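Local coordinates for putative branched-chain amino acid ABC transporter, periplasmic branched-chain amino acid-binding protein (PDB 4RU0), which probably serves as the periplasmic solute-binding component of an ABC importer, capturing branched-chain amino acids or a related small solute, at residues His188-Gly193 / Arg241-Ser246; Asp236-Arg241 / Asp262-Asp267. One frame throughout, in Å; residues are numbered along the deposited sequence.

Contact 1 of 2, residues His188-Gly193 / Arg241-Ser246; sequences HDSAYG and RTWGVS. With P3G (3,6,9,12,15-pentaoxaheptadecane), chain C.
The carbonyl oxygen of Tyr192 is gripped by the guanidinium group of Arg241, itself salt-bridged to Asp267: NH2 donates to Tyr192 O at 2.8 Å, in the carbonyl plane and on a lone pair, and NH1 adds a weak second bond. This is the ligand-pocket wall of a periplasmic binding protein, built where two parallel strands of the α/β lobe run out into loops. At their ends, His188 N donates to Arg241 O at 2.8 Å, one last sheet-like bond before the chains part. The Tyr192 side chain, its CG anti to the backbone N (chi1 154°), swings the ring across to the other segment. There the guanidinium lies over a ring face in a cation-pi contact, CZ 4.6 Å from the ring centroid, with the two planes 48° apart. The hydroxyl OH donates to Thr242 O at 2.9 Å, from above the carbonyl plane. A phenylalanine in place of Tyr192 would probably leave Thr242 O without this donor and the ring less firmly fixed in its rotation. The bound pentaoxaheptadecane, probably occupying part of the solute site, threads between Tyr192 and Trp243: its C13 comes 3.6 Å from Tyr192 CB, and its C14 sits over the centre of the indole face. Trp243 also turns an edge to the face of His188 in a T-shaped pair, planes at 78°. The imidazole is held at both nitrogens, NE2 by Asp218 and ND1 by Ser190, whose hydroxyl also caps the helix start through a weak bond from Gly193 N. Behind the indole, the Trp243-Ser246 type II' turn is braced by Ser246 OG, which donates to Trp243 O at 2.9 Å.

Contact 2 of 2, residues Asp236-Arg241 / Asp262-Asp267; sequences DWVFLR and DHIIGD
Ile265 CD1 packs 3.7 Å from Trp237 CE3, while across the sheet Ile264 CG2 touches Leu240 CB at 3.8 Å; these two apolar clusters flank neighbouring parallel strands, 237-241 and 264-266, of a beta-alpha-beta unit whose crossover is helix 246-256. Ile264 stands on the same face as Val238 and Leu240, and its CG2 branch, anti to the backbone N, reaches both neighbours, meeting Val238 CG1 at 4.2 Å. The opposite face carries Phe239 and Ile265, with Trp237 leaning over the isoleucine; helix 157-172 packs here, Leu164 touching both Phe239 and Ile265. The Phe239 ring presents CD1 at its edge to Ile265 O, close to the ring plane. Outward from these side chains runs a ladder of backbone bonds: Val238 N to His263 O, Ile265 N to Val238 O, Leu240 N to Ile265 O and Asp267 N to Leu240 O. The second of these, 2.7 Å from Ile265 N to Val238 O, is the shortest of the four. At one end the rings of Trp237 and His263 meet obliquely, and Trp237 NE1 is taken up by Glu172. The other end, on the pocket side, is charged. Arg241 and Asp267 form a side-on salt bridge in which NE and NH1 both go to a single oxygen, OD2, from the same face of the carboxylate. The bend at chi3 (68°) turns the guanidinium edge to that oxygen, and the arginine's CD lies over a face of the Phe239 ring. Asp267 OD1 takes a bond from the backbone N of Trp269, a pocket residue, while Arg241 NE reaches Asp267 OD2 at 2.7 Å, on its anti side but tilted out of the carboxylate plane.

Overall arrangement
From the N terminus, the chain passes through strand 182-188, crosses outward to edge strand 210-216 and returns to strand 237-241; contact 1 closes that loop by joining the turn after the first of these strands to the turn after the third. Contact 2 closes a shorter excursion, through helix 246-256 to strand 264-266. The segments alternate along the sequence, so the two loops cross rather than nest, with Arg241 common to both. The centres of contact 1 and contact 2 lie about 13 Å apart. Tyr192 OH also packs against Asp267 CG at 3.4 Å, bringing helix 191-194 against the loop that follows strand 264-266. Together the two contacts tie three adjacent strands of one lobe to the ligand-facing rim.

Contact 1 of 2, residues His188-Gly193 / Arg241-Ser246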
loop_
_atom_site.group_PDB
_atom_site.type_symbol
_atom_site.label_atom_id
_atom_site.label_comp_id
_atom_site.label_asym_id
_atom_site.label_seq_id
_atom_site.Cartn_x
_atom_site.Cartn_y
_atom_site.Cartn_z
ATOM N N HIS A 188 -3.805 -16.696 0.837
ATOM C CA HIS A 188 -5.120 -16.720 0.219
ATOM C C HIS A 188 -4.955 -17.135 -1.229
ATOM O O HIS A 188 -4.166 -16.542 -1.956
ATOM C CB HIS A 188 -5.776 -15.343 0.331
ATOM C CG HIS A 188 -7.208 -15.307 -0.104
ATOM N ND1 HIS A 188 -7.595 -14.865 -1.349
ATOM C CD2 HIS A 188 -8.347 -15.640 0.550
ATOM C CE1 HIS A 188 -8.912 -14.933 -1.449
ATOM N NE2 HIS A 188 -9.390 -15.405 -0.308
ATOM N N ASP A 189 -5.665 -18.176 -1.647
ATOM C CA ASP A 189 -5.499 -18.666 -3.009
ATOM C C ASP A 189 -6.175 -17.702 -3.983
ATOM O O ASP A 189 -7.349 -17.845 -4.317
ATOM C CB ASP A 189 -6.054 -20.088 -3.156
ATOM C CG ASP A 189 -5.644 -20.742 -4.470
ATOM O OD1 ASP A 189 -4.511 -20.489 -4.943
ATOM O OD2 ASP A 189 -6.454 -21.511 -5.037
ATOM N N SER A 190 -5.406 -16.712 -4.417
ATOM C CA SER A 190 -5.878 -15.659 -5.312
ATOM C C SER A 190 -4.656 -15.006 -5.944
ATOM O O SER A 190 -3.529 -15.336 -5.577
ATOM C CB SER A 190 -6.718 -14.628 -4.558
ATOM O OG SER A 190 -5.955 -14.002 -3.536
ATOM N N ALA A 191 -4.868 -14.097 -6.893
ATOM C CA ALA A 191 -3.756 -13.393 -7.521
ATOM C C ALA A 191 -2.944 -12.681 -6.452
ATOM O O ALA A 191 -1.712 -12.680 -6.493
ATOM C CB ALA A 191 -4.253 -12.401 -8.562
ATOM N N TYR A 192 -3.647 -12.089 -5.493
ATOM C CA TYR A 192 -3.014 -11.447 -4.345
ATOM C C TYR A 192 -2.099 -12.399 -3.578
ATOM O O TYR A 192 -1.003 -12.015 -3.184
ATOM C CB TYR A 192 -4.080 -10.875 -3.405
ATOM C CG TYR A 192 -3.645 -10.763 -1.963
ATOM C CD1 TYR A 192 -2.816 -9.728 -1.542
ATOM C CD2 TYR A 192 -4.077 -11.680 -1.019
ATOM C CE1 TYR A 192 -2.426 -9.621 -0.219
ATOM C CE2 TYR A 192 -3.697 -11.582 0.301
ATOM C CZ TYR A 192 -2.870 -10.553 0.697
ATOM O OH TYR A 192 -2.493 -10.465 2.014
ATOM N N GLY A 193 -2.550 -13.631 -3.364
ATOM C CA GLY A 193 -1.788 -14.579 -2.567
ATOM C C GLY A 193 -0.661 -15.245 -3.339
ATOM O O GLY A 193 0.369 -15.607 -2.772
ATOM N N ARG A 241 -0.222 -14.399 4.419
ATOM C CA ARG A 241 -0.713 -13.609 3.311
ATOM C C ARG A 241 -2.130 -14.039 3.039
ATOM O O ARG A 241 -2.487 -14.472 1.986
ATOM C CB ARG A 241 0.166 -13.802 2.088
ATOM C CG ARG A 241 1.626 -13.485 2.327
ATOM C CD ARG A 241 2.370 -13.167 1.050
ATOM N NE ARG A 241 1.887 -11.917 0.539
ATOM C CZ ARG A 241 1.256 -11.758 -0.607
ATOM N NH1 ARG A 241 0.826 -10.566 -0.936
ATOM N NH2 ARG A 241 1.066 -12.766 -1.410
ATOM N N THR A 242 -2.926 -13.888 4.067
ATOM C CA THR A 242 -4.363 -14.082 3.998
ATOM C C THR A 242 -5.038 -12.728 3.820
ATOM O O THR A 242 -4.374 -11.692 3.789
ATOM C CB THR A 242 -4.900 -14.759 5.277
ATOM O OG1 THR A 242 -4.387 -14.064 6.425
ATOM C CG2 THR A 242 -4.462 -16.209 5.337
ATOM N N TRP A 243 -6.357 -12.739 3.706
ATOM C CA TRP A 243 -7.115 -11.508 3.550
ATOM C C TRP A 243 -8.533 -11.707 4.062
ATOM O O TRP A 243 -9.110 -12.787 3.917
ATOM C CB TRP A 243 -7.119 -11.066 2.085
ATOM C CG TRP A 243 -8.131 -10.017 1.787
ATOM C CD1 TRP A 243 -8.034 -8.679 2.049
ATOM C CD2 TRP A 243 -9.406 -10.217 1.170
ATOM N NE1 TRP A 243 -9.175 -8.034 1.631
ATOM C CE2 TRP A 243 -10.033 -8.958 1.089
ATOM C CE3 TRP A 243 -10.078 -11.339 0.679
ATOM C CZ2 TRP A 243 -11.304 -8.789 0.535
ATOM C CZ3 TRP A 243 -11.341 -11.172 0.128
ATOM C CH2 TRP A 243 -11.941 -9.907 0.060
ATOM N N GLY A 244 -9.084 -10.671 4.681
ATOM C CA GLY A 244 -10.422 -10.739 5.229
ATOM C C GLY A 244 -10.564 -11.801 6.301
ATOM O O GLY A 244 -9.811 -11.819 7.273
ATOM N N VAL A 245 -11.525 -12.696 6.104
ATOM C CA VAL A 245 -11.916 -13.670 7.115
ATOM C C VAL A 245 -10.822 -14.689 7.427
ATOM O O VAL A 245 -10.714 -15.174 8.552
ATOM C CB VAL A 245 -13.178 -14.426 6.674
ATOM C CG1 VAL A 245 -13.859 -15.052 7.874
ATOM C CG2 VAL A 245 -14.131 -13.482 5.944
ATOM N N SER A 246 -10.008 -15.013 6.432
ATOM C CA SER A 246 -8.999 -16.038 6.611
ATOM C C SER A 246 -7.894 -15.588 7.569
ATOM O O SER A 246 -7.172 -16.422 8.112
ATOM C CB SER A 246 -8.405 -16.439 5.262
ATOM O OG SER A 246 -7.931 -15.311 4.553
HETATM O O3 P3G C . -8.482 0.126 0.791
HETATM C C7 P3G C . -7.544 -0.141 -0.236
HETATM C C8 P3G C . -8.085 -1.243 -1.127
HETATM O O4 P3G C . -6.991 -1.910 -1.739
HETATM C C9 P3G C . -7.214 -3.305 -1.835
HETATM C C10 P3G C . -5.937 -4.006 -1.432
HETATM O O5 P3G C . -5.841 -5.235 -2.131
HETATM C C11 P3G C . -5.559 -6.308 -1.256
HETATM C C12 P3G C . -5.778 -7.617 -1.991
HETATM O O6 P3G C . -6.622 -8.453 -1.222
HETATM C C13 P3G C . -7.134 -9.526 -1.977
HETATM C C14 P3G C . -8.548 -9.202 -2.386
HETATM O O7 P3G C . -8.948 -10.081 -3.425
#

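Contact 2 of 2, residues Asp236-Arg241 / Asp262-Asp267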
loop_
_atom_site.group_PDB
_atom_site.type_symbol
_atom_site.label_atom_id
_atom_site.label_comp_id
_atom_site.label_asym_id
_atom_site.label_seq_id
_atom_site.Cartn_x
_atom_site.Cartn_y
_atom_site.Cartn_z
ATOM N N ASP A 236 10.367 -21.973 11.058
ATOM C CA ASP A 236 10.863 -20.936 11.957
ATOM C C ASP A 236 9.991 -19.694 11.880
ATOM O O ASP A 236 9.839 -18.979 12.863
ATOM C CB ASP A 236 12.315 -20.582 11.620
ATOM C CG ASP A 236 13.234 -21.796 11.660
ATOM O OD1 ASP A 236 13.439 -22.434 10.602
ATOM O OD2 ASP A 236 13.746 -22.118 12.752
ATOM N N TRP A 237 9.414 -19.443 10.709
ATOM C CA TRP A 237 8.546 -18.281 10.509
ATOM C C TRP A 237 7.360 -18.600 9.603
ATOM O O TRP A 237 7.461 -19.437 8.704
ATOM C CB TRP A 237 9.340 -17.114 9.914
ATOM C CG TRP A 237 10.429 -16.627 10.811
ATOM C CD1 TRP A 237 11.720 -17.067 10.840
ATOM C CD2 TRP A 237 10.328 -15.611 11.815
ATOM N NE1 TRP A 237 12.431 -16.390 11.801
ATOM C CE2 TRP A 237 11.602 -15.492 12.417
ATOM C CE3 TRP A 237 9.286 -14.793 12.269
ATOM C CZ2 TRP A 237 11.864 -14.581 13.445
ATOM C CZ3 TRP A 237 9.547 -13.886 13.298
ATOM C CH2 TRP A 237 10.827 -13.789 13.871
ATOM N N VAL A 238 6.237 -17.930 9.846
ATOM C CA VAL A 238 5.122 -17.972 8.910
ATOM C C VAL A 238 4.849 -16.584 8.333
ATOM O O VAL A 238 4.603 -15.619 9.064
ATOM C CB VAL A 238 3.833 -18.512 9.562
ATOM C CG1 VAL A 238 2.649 -18.355 8.607
ATOM C CG2 VAL A 238 4.009 -19.976 9.949
ATOM N N PHE A 239 4.934 -16.497 7.012
ATOM C CA PHE A 239 4.569 -15.309 6.260
ATOM C C PHE A 239 3.070 -15.412 5.960
ATOM O O PHE A 239 2.654 -16.203 5.113
ATOM C CB PHE A 239 5.400 -15.223 4.976
ATOM C CG PHE A 239 5.292 -13.906 4.243
ATOM C CD1 PHE A 239 4.705 -12.794 4.835
ATOM C CD2 PHE A 239 5.786 -13.788 2.952
ATOM C CE1 PHE A 239 4.612 -11.584 4.148
ATOM C CE2 PHE A 239 5.699 -12.584 2.263
ATOM C CZ PHE A 239 5.108 -11.477 2.866
ATOM N N LEU A 240 2.259 -14.632 6.668
ATOM C CA LEU A 240 0.814 -14.773 6.570
ATOM C C LEU A 240 0.228 -13.837 5.524
ATOM O O LEU A 240 0.108 -12.634 5.752
ATOM C CB LEU A 240 0.156 -14.512 7.923
ATOM C CG LEU A 240 -1.344 -14.777 7.952
ATOM C CD1 LEU A 240 -1.613 -16.242 7.662
ATOM C CD2 LEU A 240 -1.960 -14.357 9.280
ATOM N N ARG A 241 -0.222 -14.399 4.419
ATOM C CA ARG A 241 -0.713 -13.609 3.311
ATOM C C ARG A 241 -2.130 -14.039 3.039
ATOM O O ARG A 241 -2.487 -14.472 1.986
ATOM C CB ARG A 241 0.166 -13.802 2.088
ATOM C CG ARG A 241 1.626 -13.485 2.327
ATOM C CD ARG A 241 2.370 -13.167 1.050
ATOM N NE ARG A 241 1.887 -11.917 0.539
ATOM C CZ ARG A 241 1.256 -11.758 -0.607
ATOM N NH1 ARG A 241 0.826 -10.566 -0.936
ATOM N NH2 ARG A 241 1.066 -12.766 -1.410
ATOM N N ASP A 262 3.968 -15.102 17.646
ATOM C CA ASP A 262 4.963 -14.061 17.398
ATOM C C ASP A 262 6.046 -14.550 16.432
ATOM O O ASP A 262 7.054 -13.879 16.217
ATOM C CB ASP A 262 5.582 -13.572 18.714
ATOM C CG ASP A 262 6.373 -14.649 19.427
ATOM O OD1 ASP A 262 6.116 -15.847 19.189
ATOM O OD2 ASP A 262 7.253 -14.288 20.232
ATOM N N HIS A 263 5.824 -15.726 15.849
ATOM C CA HIS A 263 6.643 -16.198 14.738
ATOM C C HIS A 263 5.859 -16.049 13.446
ATOM O O HIS A 263 6.275 -16.552 12.401
ATOM C CB HIS A 263 7.062 -17.660 14.919
ATOM C CG HIS A 263 7.975 -17.893 16.085
ATOM N ND1 HIS A 263 8.627 -19.095 16.284
ATOM C CD2 HIS A 263 8.341 -17.093 17.110
ATOM C CE1 HIS A 263 9.358 -19.020 17.385
ATOM N NE2 HIS A 263 9.200 -17.813 17.904
ATOM N N ILE A 264 4.709 -15.380 13.532
ATOM C CA ILE A 264 3.865 -15.142 12.365
ATOM C C ILE A 264 3.968 -13.684 11.934
ATOM O O ILE A 264 3.764 -12.783 12.741
ATOM C CB ILE A 264 2.381 -15.476 12.640
ATOM C CG1 ILE A 264 2.236 -16.875 13.247
ATOM C CG2 ILE A 264 1.552 -15.350 11.357
ATOM C CD1 ILE A 264 0.803 -17.307 13.424
ATOM N N ILE A 265 4.284 -13.454 10.662
ATOM C CA ILE A 265 4.379 -12.090 10.152
ATOM C C ILE A 265 3.373 -11.860 9.039
ATOM O O ILE A 265 3.441 -12.485 7.978
ATOM C CB ILE A 265 5.783 -11.763 9.625
ATOM C CG1 ILE A 265 6.839 -12.072 10.687
ATOM C CG2 ILE A 265 5.852 -10.305 9.214
ATOM C CD1 ILE A 265 8.264 -11.883 10.207
ATOM N N GLY A 266 2.442 -10.950 9.283
ATOM C CA GLY A 266 1.392 -10.694 8.323
ATOM C C GLY A 266 1.797 -9.779 7.182
ATOM O O GLY A 266 2.648 -8.894 7.333
ATOM N N ASP A 267 1.181 -10.023 6.029
ATOM C CA ASP A 267 1.194 -9.112 4.892
ATOM C C ASP A 267 0.725 -7.724 5.326
ATOM O O ASP A 267 0.074 -7.579 6.364
ATOM C CB ASP A 267 0.286 -9.658 3.791
ATOM C CG ASP A 267 0.504 -8.983 2.466
ATOM O OD1 ASP A 267 -0.117 -7.925 2.224
ATOM O OD2 ASP A 267 1.286 -9.525 1.657
#